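Pullulanase (Klebsiella oxytoca, PDB 2YOC) hydrolyses alpha-1,6-glucosidic linkages in pullulan and in branched alpha-glucans, as a secreted glycosyl hydrolase that binds calcium. Local coordinates at residues S708-K713 and S721-D726; G778-F783 and A809-V814. One frame throughout, in Å; residues are numbered along the deposited sequence.

Contact 1 of 2, residues S708-K713 and S721-D726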
ATOM      1  N   SER B 708     -24.422  -9.972  -5.531  1.00 49.78           N
ATOM      2  CA  SER B 708     -23.033 -10.168  -5.954  1.00 48.99           C
ATOM      3  C   SER B 708     -22.191 -10.807  -4.863  1.00 53.94           C
ATOM      4  O   SER B 708     -22.576 -10.765  -3.688  1.00 54.33           O
ATOM      5  CB  SER B 708     -22.411  -8.864  -6.441  1.00 51.83           C
ATOM      6  OG  SER B 708     -21.920  -8.051  -5.387  1.00 69.66           O
ATOM      7  N   GLN B 709     -21.019 -11.377  -5.255  1.00 48.79           N
ATOM      8  CA  GLN B 709     -20.027 -12.010  -4.378  1.00 46.45           C
ATOM      9  C   GLN B 709     -19.812 -11.113  -3.164  1.00 50.89           C
ATOM     10  O   GLN B 709     -19.912 -11.585  -2.031  1.00 50.49           O
ATOM     11  CB  GLN B 709     -18.680 -12.180  -5.115  1.00 47.13           C
ATOM     12  CG  GLN B 709     -18.728 -12.961  -6.403  1.00 54.52           C
ATOM     13  CD  GLN B 709     -17.465 -12.783  -7.218  1.00 76.38           C
ATOM     14  OE1 GLN B 709     -17.263 -11.741  -7.857  1.00 65.74           O
ATOM     15  NE2 GLN B 709     -16.600 -13.813  -7.244  1.00 69.30           N
ATOM     16  N   ILE B 710     -19.575  -9.807  -3.404  1.00 48.72           N
ATOM     17  CA  ILE B 710     -19.332  -8.836  -2.346  1.00 49.58           C
ATOM     18  C   ILE B 710     -20.535  -8.650  -1.449  1.00 51.52           C
ATOM     19  O   ILE B 710     -20.384  -8.703  -0.223  1.00 50.22           O
ATOM     20  CB  ILE B 710     -18.857  -7.486  -2.930  1.00 53.54           C
ATOM     21  CG1 ILE B 710     -17.655  -7.661  -3.887  1.00 54.99           C
ATOM     22  CG2 ILE B 710     -18.602  -6.440  -1.805  1.00 52.25           C
ATOM     23  CD1 ILE B 710     -16.238  -7.672  -3.224  1.00 63.25           C
ATOM     24  N   ASN B 711     -21.713  -8.386  -2.060  1.00 46.98           N
ATOM     25  CA  ASN B 711     -22.946  -8.098  -1.342  1.00 47.64           C
ATOM     26  C   ASN B 711     -23.498  -9.263  -0.524  1.00 53.88           C
ATOM     27  O   ASN B 711     -24.210  -9.031   0.457  1.00 56.13           O
ATOM     28  CB  ASN B 711     -23.997  -7.535  -2.295  1.00 51.00           C
ATOM     29  CG  ASN B 711     -23.649  -6.181  -2.889  1.00 65.54           C
ATOM     30  OD1 ASN B 711     -22.950  -5.367  -2.304  1.00 57.14           O
ATOM     31  ND2 ASN B 711     -24.172  -5.880  -4.058  1.00 55.53           N
ATOM     32  N   LEU B 712     -23.160 -10.511  -0.909  1.00 48.07           N
ATOM     33  CA  LEU B 712     -23.638 -11.713  -0.234  1.00 45.90           C
ATOM     34  C   LEU B 712     -22.809 -12.215   0.982  1.00 50.09           C
ATOM     35  O   LEU B 712     -23.190 -13.225   1.593  1.00 48.67           O
ATOM     36  CB  LEU B 712     -23.952 -12.823  -1.229  1.00 44.76           C
ATOM     37  CG  LEU B 712     -25.084 -12.529  -2.229  1.00 49.40           C
ATOM     38  CD1 LEU B 712     -24.989 -13.467  -3.407  1.00 49.09           C
ATOM     39  CD2 LEU B 712     -26.478 -12.602  -1.559  1.00 50.27           C
ATOM     40  N   LYS B 713     -21.733 -11.483   1.374  1.00 45.83           N
ATOM     41  CA  LYS B 713     -20.925 -11.833   2.546  1.00 46.48           C
ATOM     42  C   LYS B 713     -21.823 -12.069   3.762  1.00 51.77           C
ATOM     43  O   LYS B 713     -22.623 -11.201   4.126  1.00 51.97           O
ATOM     44  CB  LYS B 713     -19.879 -10.750   2.856  1.00 49.02           C
ATOM     45  CG  LYS B 713     -18.905 -11.114   3.988  1.00 51.74           C
ATOM     46  CD  LYS B 713     -18.099  -9.933   4.516  1.00 50.70           C
ATOM     47  CE  LYS B 713     -17.178 -10.387   5.641  1.00 77.47           C
ATOM     48  NZ  LYS B 713     -16.205  -9.337   6.066  1.00 93.34           N
ATOM     49  N   SER B 721     -16.133 -18.388  -7.171  1.00 58.45           N
ATOM     50  CA  SER B 721     -14.954 -17.548  -6.990  1.00 59.01           C
ATOM     51  C   SER B 721     -14.036 -17.680  -8.193  1.00 64.50           C
ATOM     52  O   SER B 721     -13.567 -18.781  -8.539  1.00 66.28           O
ATOM     53  CB  SER B 721     -14.224 -17.852  -5.696  1.00 61.44           C
ATOM     54  OG  SER B 721     -13.114 -16.982  -5.557  1.00 67.47           O
ATOM     55  N   ASP B 722     -13.832 -16.536  -8.847  1.00 59.23           N
ATOM     56  CA  ASP B 722     -13.009 -16.346 -10.027  1.00 58.38           C
ATOM     57  C   ASP B 722     -11.553 -16.068  -9.635  1.00 58.55           C
ATOM     58  O   ASP B 722     -10.673 -16.118 -10.492  1.00 58.98           O
ATOM     59  CB  ASP B 722     -13.593 -15.204 -10.887  1.00 60.15           C
ATOM     60  CG  ASP B 722     -13.978 -13.907 -10.188  1.00 69.85           C
ATOM     61  OD1 ASP B 722     -14.144 -13.920  -8.949  1.00 69.21           O
ATOM     62  OD2 ASP B 722     -14.190 -12.899 -10.891  1.00 78.50           O
ATOM     63  N   ARG B 723     -11.304 -15.800  -8.341  1.00 50.53           N
ATOM     64  CA  ARG B 723      -9.988 -15.485  -7.814  1.00 49.95           C
ATOM     65  C   ARG B 723      -9.012 -16.624  -7.948  1.00 60.43           C
ATOM     66  O   ARG B 723      -7.960 -16.441  -8.558  1.00 62.51           O
ATOM     67  CB  ARG B 723     -10.063 -15.023  -6.361  1.00 43.98           C
ATOM     68  CG  ARG B 723     -10.487 -13.583  -6.196  1.00 37.88           C
ATOM     69  CD  ARG B 723     -11.968 -13.500  -6.156  1.00 42.19           C
ATOM     70  NE  ARG B 723     -12.435 -12.238  -5.622  1.00 47.26           N
ATOM     71  CZ  ARG B 723     -13.275 -11.447  -6.261  1.00 57.85           C
ATOM     72  NH1 ARG B 723     -13.715 -11.772  -7.467  1.00 40.78           N
ATOM     73  NH2 ARG B 723     -13.698 -10.330  -5.695  1.00 57.17           N
ATOM     74  N   LEU B 724      -9.317 -17.794  -7.361  1.00 59.49           N
ATOM     75  CA  LEU B 724      -8.406 -18.944  -7.453  1.00 60.08           C
ATOM     76  C   LEU B 724      -8.393 -19.433  -8.895  1.00 67.41           C
ATOM     77  O   LEU B 724      -7.320 -19.705  -9.430  1.00 68.97           O
ATOM     78  CB  LEU B 724      -8.816 -20.051  -6.472  1.00 59.41           C
ATOM     79  CG  LEU B 724      -8.051 -21.364  -6.509  1.00 63.57           C
ATOM     80  CD1 LEU B 724      -7.835 -21.902  -5.112  1.00 62.49           C
ATOM     81  CD2 LEU B 724      -8.786 -22.408  -7.338  1.00 64.96           C
ATOM     82  N   ARG B 725      -9.586 -19.461  -9.537  1.00 63.69           N
ATOM     83  CA  ARG B 725      -9.814 -19.911 -10.903  1.00 62.73           C
ATOM     84  C   ARG B 725      -8.819 -19.334 -11.852  1.00 68.65           C
ATOM     85  O   ARG B 725      -8.098 -20.085 -12.496  1.00 70.36           O
ATOM     86  CB  ARG B 725     -11.225 -19.561 -11.346  1.00 59.47           C
ATOM     87  CG  ARG B 725     -11.525 -20.025 -12.751  1.00 57.01           C
ATOM     88  CD  ARG B 725     -12.686 -19.253 -13.302  1.00 66.18           C
ATOM     89  NE  ARG B 725     -12.322 -17.882 -13.653  1.00 81.08           N
ATOM     90  CZ  ARG B 725     -13.196 -16.896 -13.813  1.00 89.70           C
ATOM     91  NH1 ARG B 725     -14.489 -17.102 -13.590  1.00 64.65           N
ATOM     92  NH2 ARG B 725     -12.781 -15.685 -14.158  1.00 78.33           N
ATOM     93  N   ASP B 726      -8.739 -18.007 -11.897  1.00 65.34           N
ATOM     94  CA  ASP B 726      -7.843 -17.264 -12.776  1.00 64.68           C
ATOM     95  C   ASP B 726      -6.367 -17.410 -12.408  1.00 69.60           C
ATOM     96  O   ASP B 726      -5.513 -17.371 -13.292  1.00 71.39           O
ATOM     97  CB  ASP B 726      -8.267 -15.792 -12.835  1.00 65.18           C
ATOM     98  CG  ASP B 726      -9.452 -15.492 -13.748  1.00 70.88           C
ATOM     99  OD1 ASP B 726      -9.889 -16.397 -14.494  1.00 68.21           O
ATOM    100  OD2 ASP B 726      -9.895 -14.345 -13.765  1.00 83.08           O
TER
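D722 OD1 accepts two hydrogen bonds, one from Q709 across the contact and one from its own neighbour R723. The site lies at one end of the eight-stranded parallel barrel, the (beta/alpha)8 fold of the alpha-amylase family. Segment 721-726 follows strand 718-720 of that barrel directly and runs into helix 722-729. Q709 comes from the loop that precedes the same strand. Q709 NE2 gives D722 OD1 a nearly straight bond of 3.0 Å (171°). The oxygen lies in the amide plane of Q709, but the amide reaches it from above the carboxylate plane. R723 NH1 arrives from the opposite face, on the syn side, in a salt bridge. The two groups therefore grip one oxygen from both faces and should limit the rotation of the carboxylate. Q709 CG stands anti to its carbonyl carbon (chi1 -57°), and the chain then runs out extended, which carries the amide across to D722. R723 is bent at chi2, which folds its guanidinium back toward D722. Its other nitrogens have their own acceptors: NE bonds to G805 O and NH2 to P804 O. The amide and guanidinium planes are 77° apart, and Q709 NE2 lies 3.5 Å from R723 NH1. At the margin, I710 CD1 approaches R723 NH2 obliquely at 4.4 Å.

Contact 2 of 2, residues G778-F783 and A809-V814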
ATOM      1  N   GLY B 778     -10.723 -20.849   1.567  1.00 56.94           N
ATOM      2  CA  GLY B 778     -12.113 -20.453   1.364  1.00 56.26           C
ATOM      3  C   GLY B 778     -12.390 -18.999   1.049  1.00 61.23           C
ATOM      4  O   GLY B 778     -13.443 -18.494   1.427  1.00 59.82           O
ATOM      5  N   ASN B 779     -11.460 -18.312   0.355  1.00 60.11           N
ATOM      6  CA  ASN B 779     -11.585 -16.905  -0.075  1.00 59.08           C
ATOM      7  C   ASN B 779     -12.319 -15.956   0.907  1.00 59.66           C
ATOM      8  O   ASN B 779     -13.299 -15.304   0.553  1.00 58.49           O
ATOM      9  CB  ASN B 779     -12.149 -16.830  -1.502  1.00 55.04           C
ATOM     10  CG  ASN B 779     -11.676 -15.600  -2.207  1.00 71.79           C
ATOM     11  OD1 ASN B 779     -10.510 -15.476  -2.598  1.00 79.16           O
ATOM     12  ND2 ASN B 779     -12.534 -14.631  -2.300  1.00 55.22           N
ATOM     13  N   LEU B 780     -11.836 -15.903   2.137  1.00 56.26           N
ATOM     14  CA  LEU B 780     -12.446 -15.102   3.196  1.00 57.08           C
ATOM     15  C   LEU B 780     -11.948 -13.659   3.258  1.00 62.54           C
ATOM     16  O   LEU B 780     -10.774 -13.405   3.068  1.00 65.44           O
ATOM     17  CB  LEU B 780     -12.274 -15.799   4.553  1.00 57.57           C
ATOM     18  CG  LEU B 780     -12.795 -17.241   4.640  1.00 62.73           C
ATOM     19  CD1 LEU B 780     -12.433 -17.877   5.971  1.00 64.43           C
ATOM     20  CD2 LEU B 780     -14.288 -17.313   4.437  1.00 61.64           C
ATOM     21  N   ALA B 781     -12.829 -12.727   3.550  1.00 56.41           N
ATOM     22  CA  ALA B 781     -12.503 -11.316   3.635  1.00 54.54           C
ATOM     23  C   ALA B 781     -11.662 -10.986   4.851  1.00 56.26           C
ATOM     24  O   ALA B 781     -10.949  -9.991   4.834  1.00 59.01           O
ATOM     25  CB  ALA B 781     -13.788 -10.511   3.684  1.00 54.58           C
ATOM     26  N   ASP B 782     -11.768 -11.769   5.914  1.00 49.36           N
ATOM     27  CA  ASP B 782     -11.071 -11.455   7.157  1.00 49.71           C
ATOM     28  C   ASP B 782      -9.831 -12.300   7.488  1.00 51.68           C
ATOM     29  O   ASP B 782      -9.123 -12.020   8.475  1.00 46.15           O
ATOM     30  CB  ASP B 782     -12.052 -11.347   8.352  1.00 51.90           C
ATOM     31  CG  ASP B 782     -13.106 -10.294   8.151  1.00 73.71           C
ATOM     32  OD1 ASP B 782     -12.742  -9.156   7.748  1.00 74.50           O
ATOM     33  OD2 ASP B 782     -14.302 -10.617   8.321  1.00 90.18           O
ATOM     34  N   PHE B 783      -9.566 -13.314   6.646  1.00 52.07           N
ATOM     35  CA  PHE B 783      -8.433 -14.212   6.787  1.00 53.53           C
ATOM     36  C   PHE B 783      -7.120 -13.446   6.576  1.00 57.81           C
ATOM     37  O   PHE B 783      -6.914 -12.852   5.517  1.00 58.02           O
ATOM     38  CB  PHE B 783      -8.559 -15.385   5.804  1.00 55.25           C
ATOM     39  CG  PHE B 783      -7.496 -16.435   6.002  1.00 57.73           C
ATOM     40  CD1 PHE B 783      -7.665 -17.448   6.939  1.00 61.64           C
ATOM     41  CD2 PHE B 783      -6.305 -16.386   5.282  1.00 60.14           C
ATOM     42  CE1 PHE B 783      -6.670 -18.410   7.135  1.00 63.94           C
ATOM     43  CE2 PHE B 783      -5.317 -17.342   5.474  1.00 64.23           C
ATOM     44  CZ  PHE B 783      -5.514 -18.364   6.382  1.00 63.31           C
ATOM     45  N   ALA B 809     -17.719 -14.620   4.278  1.00 49.13           N
ATOM     46  CA  ALA B 809     -17.756 -14.736   5.741  1.00 48.78           C
ATOM     47  C   ALA B 809     -17.413 -16.159   6.131  1.00 53.39           C
ATOM     48  O   ALA B 809     -16.706 -16.343   7.110  1.00 57.02           O
ATOM     49  CB  ALA B 809     -19.119 -14.381   6.280  1.00 49.54           C
ATOM     50  N   ASP B 810     -17.893 -17.171   5.373  1.00 47.34           N
ATOM     51  CA  ASP B 810     -17.602 -18.590   5.640  1.00 47.06           C
ATOM     52  C   ASP B 810     -17.181 -19.278   4.324  1.00 48.46           C
ATOM     53  O   ASP B 810     -17.637 -18.865   3.250  1.00 46.84           O
ATOM     54  CB  ASP B 810     -18.817 -19.320   6.268  1.00 48.97           C
ATOM     55  CG  ASP B 810     -19.337 -18.704   7.554  1.00 59.93           C
ATOM     56  OD1 ASP B 810     -18.784 -19.024   8.636  1.00 60.30           O
ATOM     57  OD2 ASP B 810     -20.301 -17.903   7.481  1.00 65.23           O
ATOM     58  N   PRO B 811     -16.331 -20.329   4.359  1.00 43.47           N
ATOM     59  CA  PRO B 811     -15.948 -20.989   3.089  1.00 43.71           C
ATOM     60  C   PRO B 811     -17.126 -21.595   2.315  1.00 52.23           C
ATOM     61  O   PRO B 811     -16.988 -21.942   1.136  1.00 54.08           O
ATOM     62  CB  PRO B 811     -14.942 -22.075   3.529  1.00 44.52           C
ATOM     63  CG  PRO B 811     -15.223 -22.311   4.972  1.00 47.46           C
ATOM     64  CD  PRO B 811     -15.681 -20.974   5.522  1.00 43.28           C
ATOM     65  N   THR B 812     -18.278 -21.749   2.987  1.00 49.16           N
ATOM     66  CA  THR B 812     -19.464 -22.345   2.389  1.00 50.24           C
ATOM     67  C   THR B 812     -20.167 -21.359   1.445  1.00 56.62           C
ATOM     68  O   THR B 812     -21.054 -21.744   0.691  1.00 58.31           O
ATOM     69  CB  THR B 812     -20.345 -22.964   3.460  1.00 57.38           C
ATOM     70  OG1 THR B 812     -20.881 -21.924   4.265  1.00 61.50           O
ATOM     71  CG2 THR B 812     -19.583 -23.940   4.329  1.00 55.98           C
ATOM     72  N   GLU B 813     -19.736 -20.098   1.472  1.00 51.42           N
ATOM     73  CA  GLU B 813     -20.223 -19.040   0.618  1.00 49.97           C
ATOM     74  C   GLU B 813     -19.405 -18.950  -0.681  1.00 51.63           C
ATOM     75  O   GLU B 813     -19.768 -18.163  -1.551  1.00 50.91           O
ATOM     76  CB  GLU B 813     -20.191 -17.711   1.375  1.00 51.34           C
ATOM     77  CG  GLU B 813     -21.052 -17.730   2.617  1.00 63.04           C
ATOM     78  CD  GLU B 813     -21.302 -16.416   3.337  1.00 88.16           C
ATOM     79  OE1 GLU B 813     -20.537 -15.438   3.130  1.00 73.96           O
ATOM     80  OE2 GLU B 813     -22.256 -16.394   4.155  1.00 67.63           O
ATOM     81  N   VAL B 814     -18.331 -19.778  -0.826  1.00 48.04           N
ATOM     82  CA  VAL B 814     -17.399 -19.794  -1.972  1.00 47.23           C
ATOM     83  C   VAL B 814     -17.387 -21.112  -2.758  1.00 50.59           C
ATOM     84  O   VAL B 814     -17.199 -22.177  -2.176  1.00 52.86           O
ATOM     85  CB  VAL B 814     -15.951 -19.467  -1.501  1.00 51.06           C
ATOM     86  CG1 VAL B 814     -14.955 -19.588  -2.645  1.00 51.48           C
ATOM     87  CG2 VAL B 814     -15.851 -18.089  -0.878  1.00 51.06           C
TER
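G778, at positive phi (70°), is the C-prime residue of a Schellman motif that ends helix 762-776, and P811 packs closely on its backbone. P811 CB lies 3.9 Å from G778 CA. V814 CG2 sits 3.4 Å from G778 O and 4.0 Å from N779 CB. Both methyls of V814 meet N779 CB. L780 CD2 rests on the backbone where D810 joins P811, 3.5 Å from D810 C. L780 CD2 also touches P811 CD at 4.1 Å. L780 CG lies anti to its carbonyl carbon (chi1 -55°), and chi2 (174°) sends CD1 on in line with the chain and leaves CD2 turned to the D810-P811 peptide. No hydrogen bond joins the two segments. Beyond the contact, V958 of helix 955-961 packs on both L780 and P811. N779 ND2 bonds to G805 O. Within 809-814, A809 N donates to E813 OE1 (3.2 Å), which bonds A809, just before the 3-10 turn 811-813, to the last residue of that turn. This turn leads into strand 814-816, so the contact sets a Schellman-ended helix against the entry to a strand of the (beta/alpha)8 barrel.

The centres of contacts 1 and 2 are about 9 Å apart. Both segments of contact 1 precede both segments of contact 2 in the sequence. Both contacts are tied to the parallel barrel. Segment 721-726 follows strand 718-720, and segment 809-814 leads into strand 814-816, its neighbour in the barrel. The contacts also touch directly. K713 NZ forms a salt bridge with D782 OD2 (3.2 Å), and S721 CB packs on V814 CG1 (3.6 Å). G805, just after strand 803-804, serves both, since G805 O accepts from R723 NE and from N779 ND2. Together the contacts join the loops around two adjacent strands within one chain.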